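Local structure of OmpA family protein (7RJJ) at residues Arg40-Asp52 and Asn109-Cys123. The protein probably binds peptidoglycan through its OmpA-like domain, the part seen here with D-alanine, and may thereby anchor the outer membrane to the cell wall. Numbering follows the deposited sequence.
Sequences RPGWLIVVAGHTD and NRRVEISLVPQVDAC. With DAL (D-alanine), chain C.
Leu-44 with Val-117, Val-46 with Ser-115 and Ala-48 with Glu-113 each trade a pair of backbone hydrogen bonds, joining 43-49 and 112-117 as the antiparallel central strands of the OmpA-like sheet. His-50 N adds a more bent bond to Arg-111 O (2.9 Å). On the buried face Ile-45 and Ile-114 lie side by side, CG2 to CG2 at 3.6 Å, and Val-47 CG1 meets Val-112 CG1 at 3.5 Å.

At the far end from the ligand, Pro-118 CB sits over the six-membered ring of Trp-43, 3.6 Å from its centroid and almost on the ring normal, a CH-pi contact; Arg-40 CB lies toward the rim of the opposite face. Leu-44 packs CD2 against Val-120 CG1 and CD1 against Ala-122 CB. Cys-123, disulfide-bonded to Cys-85, rests its SG against Gly-42 CA.

Polar contacts gather toward the ligand. With chi1 at 73° and the chain extended from CG to NE, Arg-111 lays its guanidinium flat on the His-50 ring, planes 20° apart, with NH2 over the ring centre. The salt bridge from Arg-111 NE to Glu-113 OE2 (2.8 Å), lying in the guanidinium plane, fixes that rotation, helped by NH1 to Asn-109 O and NH2 to Arg-95 O.

Arg-110 NH1 meets Asp-52 OD2 at 2.9 Å, edge-on in the guanidinium plane, while its NE is held by Phe-15 O. Asp-52 N donates to D-alanine OXT (3.0 Å), and Arg-110 CD lies 3.3 Å from D-alanine O. The chain just beyond 43-49 and just before 112-117 thus brings Asp-52 and Arg-110, joined by a salt bridge, to the D-alanine, consistent with recognition of a peptidoglycan stem peptide.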
loop_
_atom_site.group_PDB
_atom_site.type_symbol
_atom_site.label_atom_id
_atom_site.label_comp_id
_atom_site.label_asym_id
_atom_site.label_seq_id
_atom_site.Cartn_x
_atom_site.Cartn_y
_atom_site.Cartn_z
ATOM N N ARG A 40 6.938 -0.469 -15.731
ATOM C CA ARG A 40 6.570 -1.883 -16.003
ATOM C C ARG A 40 5.108 -1.950 -16.443
ATOM O O ARG A 40 4.263 -2.508 -15.754
ATOM C CB ARG A 40 6.896 -2.746 -14.781
ATOM C CG ARG A 40 8.156 -2.291 -14.054
ATOM C CD ARG A 40 9.045 -3.366 -13.478
ATOM N NE ARG A 40 9.744 -4.039 -14.566
ATOM C CZ ARG A 40 10.903 -4.689 -14.458
ATOM N NH1 ARG A 40 11.435 -5.266 -15.524
ATOM N NH2 ARG A 40 11.542 -4.743 -13.301
ATOM N N PRO A 41 4.774 -1.410 -17.633
ATOM C CA PRO A 41 3.398 -1.442 -18.123
ATOM C C PRO A 41 2.839 -2.866 -18.226
ATOM O O PRO A 41 3.553 -3.732 -18.650
ATOM C CB PRO A 41 3.481 -0.845 -19.538
ATOM C CG PRO A 41 4.766 -0.051 -19.556
ATOM C CD PRO A 41 5.687 -0.717 -18.555
ATOM N N GLY A 42 1.616 -3.075 -17.752
ATOM C CA GLY A 42 0.960 -4.384 -17.921
ATOM C C GLY A 42 1.210 -5.368 -16.800
ATOM O O GLY A 42 0.581 -6.438 -16.835
ATOM N N TRP A 43 2.095 -5.054 -15.849
ATOM C CA TRP A 43 2.327 -5.986 -14.714
ATOM C C TRP A 43 1.175 -5.842 -13.711
ATOM O O TRP A 43 0.685 -4.704 -13.547
ATOM C CB TRP A 43 3.668 -5.685 -14.035
ATOM C CG TRP A 43 4.892 -6.029 -14.822
ATOM C CD1 TRP A 43 5.157 -5.764 -16.136
ATOM C CD2 TRP A 43 6.102 -6.575 -14.276
ATOM N NE1 TRP A 43 6.417 -6.190 -16.456
ATOM C CE2 TRP A 43 7.026 -6.681 -15.331
ATOM C CE3 TRP A 43 6.473 -7.016 -13.004
ATOM C CZ2 TRP A 43 8.302 -7.214 -15.150
ATOM C CZ3 TRP A 43 7.730 -7.538 -12.824
ATOM C CH2 TRP A 43 8.637 -7.625 -13.880
ATOM N N LEU A 44 0.751 -6.935 -13.077
ATOM C CA LEU A 44 -0.265 -6.818 -12.001
ATOM C C LEU A 44 0.353 -6.026 -10.840
ATOM O O LEU A 44 1.476 -6.389 -10.402
ATOM C CB LEU A 44 -0.699 -8.202 -11.517
ATOM C CG LEU A 44 -1.725 -8.203 -10.384
ATOM C CD1 LEU A 44 -3.068 -7.668 -10.864
ATOM C CD2 LEU A 44 -1.891 -9.600 -9.796
ATOM N N ILE A 45 -0.370 -5.023 -10.350
ATOM C CA ILE A 45 0.077 -4.150 -9.226
ATOM C C ILE A 45 -0.637 -4.670 -7.986
ATOM O O ILE A 45 -1.848 -4.393 -7.837
ATOM C CB ILE A 45 -0.226 -2.661 -9.496
ATOM C CG1 ILE A 45 0.275 -2.207 -10.870
ATOM C CG2 ILE A 45 0.326 -1.775 -8.384
ATOM C CD1 ILE A 45 -0.249 -0.864 -11.286
ATOM N N VAL A 46 0.061 -5.458 -7.176
ATOM C CA VAL A 46 -0.585 -5.981 -5.948
ATOM C C VAL A 46 -0.361 -4.930 -4.863
ATOM O O VAL A 46 0.802 -4.669 -4.518
ATOM C CB VAL A 46 -0.065 -7.376 -5.556
ATOM C CG1 VAL A 46 -0.598 -7.815 -4.194
ATOM C CG2 VAL A 46 -0.370 -8.409 -6.625
ATOM N N VAL A 47 -1.443 -4.344 -4.370
ATOM C CA VAL A 47 -1.369 -3.255 -3.358
ATOM C C VAL A 47 -1.833 -3.835 -2.017
ATOM O O VAL A 47 -3.017 -4.184 -1.909
ATOM C CB VAL A 47 -2.216 -2.041 -3.786
ATOM C CG1 VAL A 47 -1.972 -0.860 -2.857
ATOM C CG2 VAL A 47 -1.940 -1.636 -5.222
ATOM N N ALA A 48 -0.913 -3.973 -1.064
ATOM C CA ALA A 48 -1.209 -4.612 0.238
ATOM C C ALA A 48 -1.165 -3.582 1.365
ATOM O O ALA A 48 -0.126 -2.875 1.508
ATOM C CB ALA A 48 -0.236 -5.735 0.489
ATOM N N GLY A 49 -2.270 -3.482 2.103
ATOM C CA GLY A 49 -2.351 -2.559 3.250
ATOM C C GLY A 49 -2.001 -3.256 4.550
ATOM O O GLY A 49 -2.204 -4.500 4.674
ATOM N N HIS A 50 -1.534 -2.469 5.522
ATOM C CA HIS A 50 -1.117 -2.992 6.840
ATOM C C HIS A 50 -1.550 -2.012 7.930
ATOM O O HIS A 50 -1.867 -0.841 7.607
ATOM C CB HIS A 50 0.401 -3.168 6.881
ATOM C CG HIS A 50 0.946 -4.118 5.870
ATOM N ND1 HIS A 50 1.237 -5.425 6.186
ATOM C CD2 HIS A 50 1.303 -3.945 4.581
ATOM C CE1 HIS A 50 1.726 -6.038 5.128
ATOM N NE2 HIS A 50 1.773 -5.154 4.115
ATOM N N THR A 51 -1.530 -2.482 9.167
ATOM C CA THR A 51 -1.897 -1.631 10.330
ATOM C C THR A 51 -0.926 -1.902 11.472
ATOM O O THR A 51 -0.162 -2.878 11.374
ATOM C CB THR A 51 -3.306 -1.951 10.844
ATOM O OG1 THR A 51 -3.277 -3.222 11.496
ATOM C CG2 THR A 51 -4.343 -1.980 9.745
ATOM N N ASP A 52 -0.916 -1.014 12.474
ATOM C CA ASP A 52 -0.135 -1.294 13.705
ATOM C C ASP A 52 -1.027 -2.253 14.507
ATOM O O ASP A 52 -2.160 -2.530 14.043
ATOM C CB ASP A 52 0.269 0.001 14.422
ATOM C CG ASP A 52 -0.899 0.861 14.866
ATOM O OD1 ASP A 52 -1.977 0.292 15.089
ATOM O OD2 ASP A 52 -0.721 2.106 14.974
ATOM N N ASN A 109 4.395 0.856 10.775
ATOM C CA ASN A 109 3.528 -0.317 10.475
ATOM C C ASN A 109 2.266 0.111 9.711
ATOM O O ASN A 109 1.728 -0.730 8.940
ATOM C CB ASN A 109 3.221 -1.112 11.744
ATOM C CG ASN A 109 4.433 -1.847 12.274
ATOM O OD1 ASN A 109 5.277 -2.311 11.498
ATOM N ND2 ASN A 109 4.519 -1.985 13.592
ATOM N N ARG A 110 1.777 1.331 9.942
ATOM C CA ARG A 110 0.597 1.857 9.207
ATOM C C ARG A 110 1.086 2.152 7.792
ATOM O O ARG A 110 1.558 3.277 7.552
ATOM C CB ARG A 110 0.045 3.094 9.928
ATOM C CG ARG A 110 -0.353 2.831 11.372
ATOM C CD ARG A 110 -1.070 4.005 12.016
ATOM N NE ARG A 110 -0.258 5.208 12.184
ATOM C CZ ARG A 110 0.389 5.557 13.307
ATOM N NH1 ARG A 110 0.353 4.782 14.374
ATOM N NH2 ARG A 110 1.084 6.681 13.351
ATOM N N ARG A 111 0.948 1.187 6.877
ATOM C CA ARG A 111 1.594 1.407 5.569
ATOM C C ARG A 111 0.951 0.587 4.450
ATOM O O ARG A 111 0.055 -0.239 4.712
ATOM C CB ARG A 111 3.041 0.940 5.729
ATOM C CG ARG A 111 3.162 -0.575 5.803
ATOM C CD ARG A 111 4.506 -1.059 6.305
ATOM N NE ARG A 111 4.675 -2.484 6.040
ATOM C CZ ARG A 111 4.239 -3.460 6.821
ATOM N NH1 ARG A 111 3.585 -3.184 7.943
ATOM N NH2 ARG A 111 4.448 -4.719 6.475
ATOM N N VAL A 112 1.433 0.822 3.238
ATOM C CA VAL A 112 1.040 0.028 2.044
ATOM C C VAL A 112 2.328 -0.444 1.359
ATOM O O VAL A 112 3.309 0.328 1.328
ATOM C CB VAL A 112 0.128 0.832 1.101
ATOM C CG1 VAL A 112 0.164 0.294 -0.320
ATOM C CG2 VAL A 112 -1.293 0.917 1.634
ATOM N N GLU A 113 2.319 -1.691 0.894
ATOM C CA GLU A 113 3.422 -2.352 0.162
ATOM C C GLU A 113 2.901 -2.657 -1.248
ATOM O O GLU A 113 1.715 -3.052 -1.352
ATOM C CB GLU A 113 3.810 -3.667 0.844
ATOM C CG GLU A 113 4.268 -3.538 2.288
ATOM C CD GLU A 113 5.668 -2.994 2.504
ATOM O OE1 GLU A 113 6.350 -2.661 1.492
ATOM O OE2 GLU A 113 6.097 -2.936 3.689
ATOM N N ILE A 114 3.717 -2.434 -2.273
ATOM C CA ILE A 114 3.303 -2.723 -3.677
ATOM C C ILE A 114 4.260 -3.765 -4.260
ATOM O O ILE A 114 5.496 -3.631 -4.081
ATOM C CB ILE A 114 3.247 -1.434 -4.523
ATOM C CG1 ILE A 114 2.198 -0.457 -3.982
ATOM C CG2 ILE A 114 2.996 -1.756 -5.990
ATOM C CD1 ILE A 114 2.196 0.897 -4.653
ATOM N N SER A 115 3.692 -4.803 -4.873
ATOM C CA SER A 115 4.500 -5.835 -5.563
ATOM C C SER A 115 4.049 -5.870 -7.023
ATOM O O SER A 115 2.817 -5.849 -7.244
ATOM C CB SER A 115 4.347 -7.180 -4.927
ATOM O OG SER A 115 4.778 -7.159 -3.580
ATOM N N LEU A 116 4.989 -5.874 -7.969
ATOM C CA LEU A 116 4.617 -5.940 -9.413
ATOM C C LEU A 116 4.799 -7.393 -9.873
ATOM O O LEU A 116 5.897 -7.947 -9.709
ATOM C CB LEU A 116 5.454 -4.933 -10.199
ATOM C CG LEU A 116 5.481 -3.518 -9.616
ATOM C CD1 LEU A 116 6.372 -2.602 -10.440
ATOM C CD2 LEU A 116 4.084 -2.939 -9.509
ATOM N N VAL A 117 3.723 -7.999 -10.376
ATOM C CA VAL A 117 3.730 -9.444 -10.729
ATOM C C VAL A 117 3.584 -9.579 -12.241
ATOM O O VAL A 117 2.575 -9.191 -12.812
ATOM C CB VAL A 117 2.614 -10.181 -9.968
ATOM C CG1 VAL A 117 2.622 -11.663 -10.265
ATOM C CG2 VAL A 117 2.703 -9.922 -8.468
ATOM N N PRO A 118 4.617 -10.083 -12.941
ATOM C CA PRO A 118 4.550 -10.212 -14.396
ATOM C C PRO A 118 3.738 -11.404 -14.935
ATOM O O PRO A 118 3.231 -11.286 -16.047
ATOM C CB PRO A 118 6.031 -10.372 -14.781
ATOM C CG PRO A 118 6.662 -11.041 -13.578
ATOM C CD PRO A 118 5.915 -10.486 -12.384
ATOM N N GLN A 119 3.584 -12.478 -14.147
ATOM C CA GLN A 119 2.902 -13.710 -14.650
ATOM C C GLN A 119 1.393 -13.500 -14.838
ATOM O O GLN A 119 0.781 -14.322 -15.542
ATOM C CB GLN A 119 3.103 -14.903 -13.710
ATOM C CG GLN A 119 4.558 -15.244 -13.413
ATOM C CD GLN A 119 5.196 -14.355 -12.373
ATOM O OE1 GLN A 119 4.553 -13.517 -11.741
ATOM N NE2 GLN A 119 6.482 -14.565 -12.156
ATOM N N VAL A 120 0.816 -12.456 -14.243
ATOM C CA VAL A 120 -0.654 -12.212 -14.348
ATOM C C VAL A 120 -0.896 -11.040 -15.308
ATOM O O VAL A 120 -0.268 -9.982 -15.124
ATOM C CB VAL A 120 -1.260 -11.953 -12.954
ATOM C CG1 VAL A 120 -2.730 -11.566 -13.025
ATOM C CG2 VAL A 120 -1.064 -13.143 -12.023
ATOM N N ASP A 121 -1.715 -11.244 -16.348
ATOM C CA ASP A 121 -2.008 -10.123 -17.286
ATOM C C ASP A 121 -2.960 -9.200 -16.518
ATOM O O ASP A 121 -3.753 -9.716 -15.690
ATOM C CB ASP A 121 -2.476 -10.634 -18.654
ATOM C CG ASP A 121 -2.488 -9.581 -19.759
ATOM O OD1 ASP A 121 -2.801 -8.415 -19.464
ATOM O OD2 ASP A 121 -2.132 -9.927 -20.905
ATOM N N ALA A 122 -2.787 -7.889 -16.651
ATOM C CA ALA A 122 -3.628 -6.961 -15.864
ATOM C C ALA A 122 -3.916 -5.690 -16.662
ATOM O O ALA A 122 -4.878 -4.995 -16.323
ATOM C CB ALA A 122 -2.925 -6.645 -14.564
ATOM N N CYS A 123 -3.091 -5.398 -17.662
ATOM C CA CYS A 123 -3.259 -4.164 -18.474
ATOM C C CYS A 123 -2.161 -4.104 -19.541
ATOM O O CYS A 123 -2.199 -4.946 -20.453
ATOM C CB CYS A 123 -3.272 -2.914 -17.600
ATOM S SG CYS A 123 -2.087 -2.911 -16.224
HETATM N N DAL C . -4.278 -0.162 14.385
HETATM C CA DAL C . -4.407 1.318 14.223
HETATM C CB DAL C . -5.841 1.733 14.423
HETATM C C DAL C . -3.879 1.740 12.845
HETATM O O DAL C . -4.152 2.845 12.378
HETATM O OXT DAL C . -3.150 1.005 12.172
HETATM O O HOH W 1 -0.301 -7.602 -18.978
HETATM O O HOH W 2 2.638 -6.389 -2.240
HETATM O O HOH W 3 1.808 -4.139 10.131
#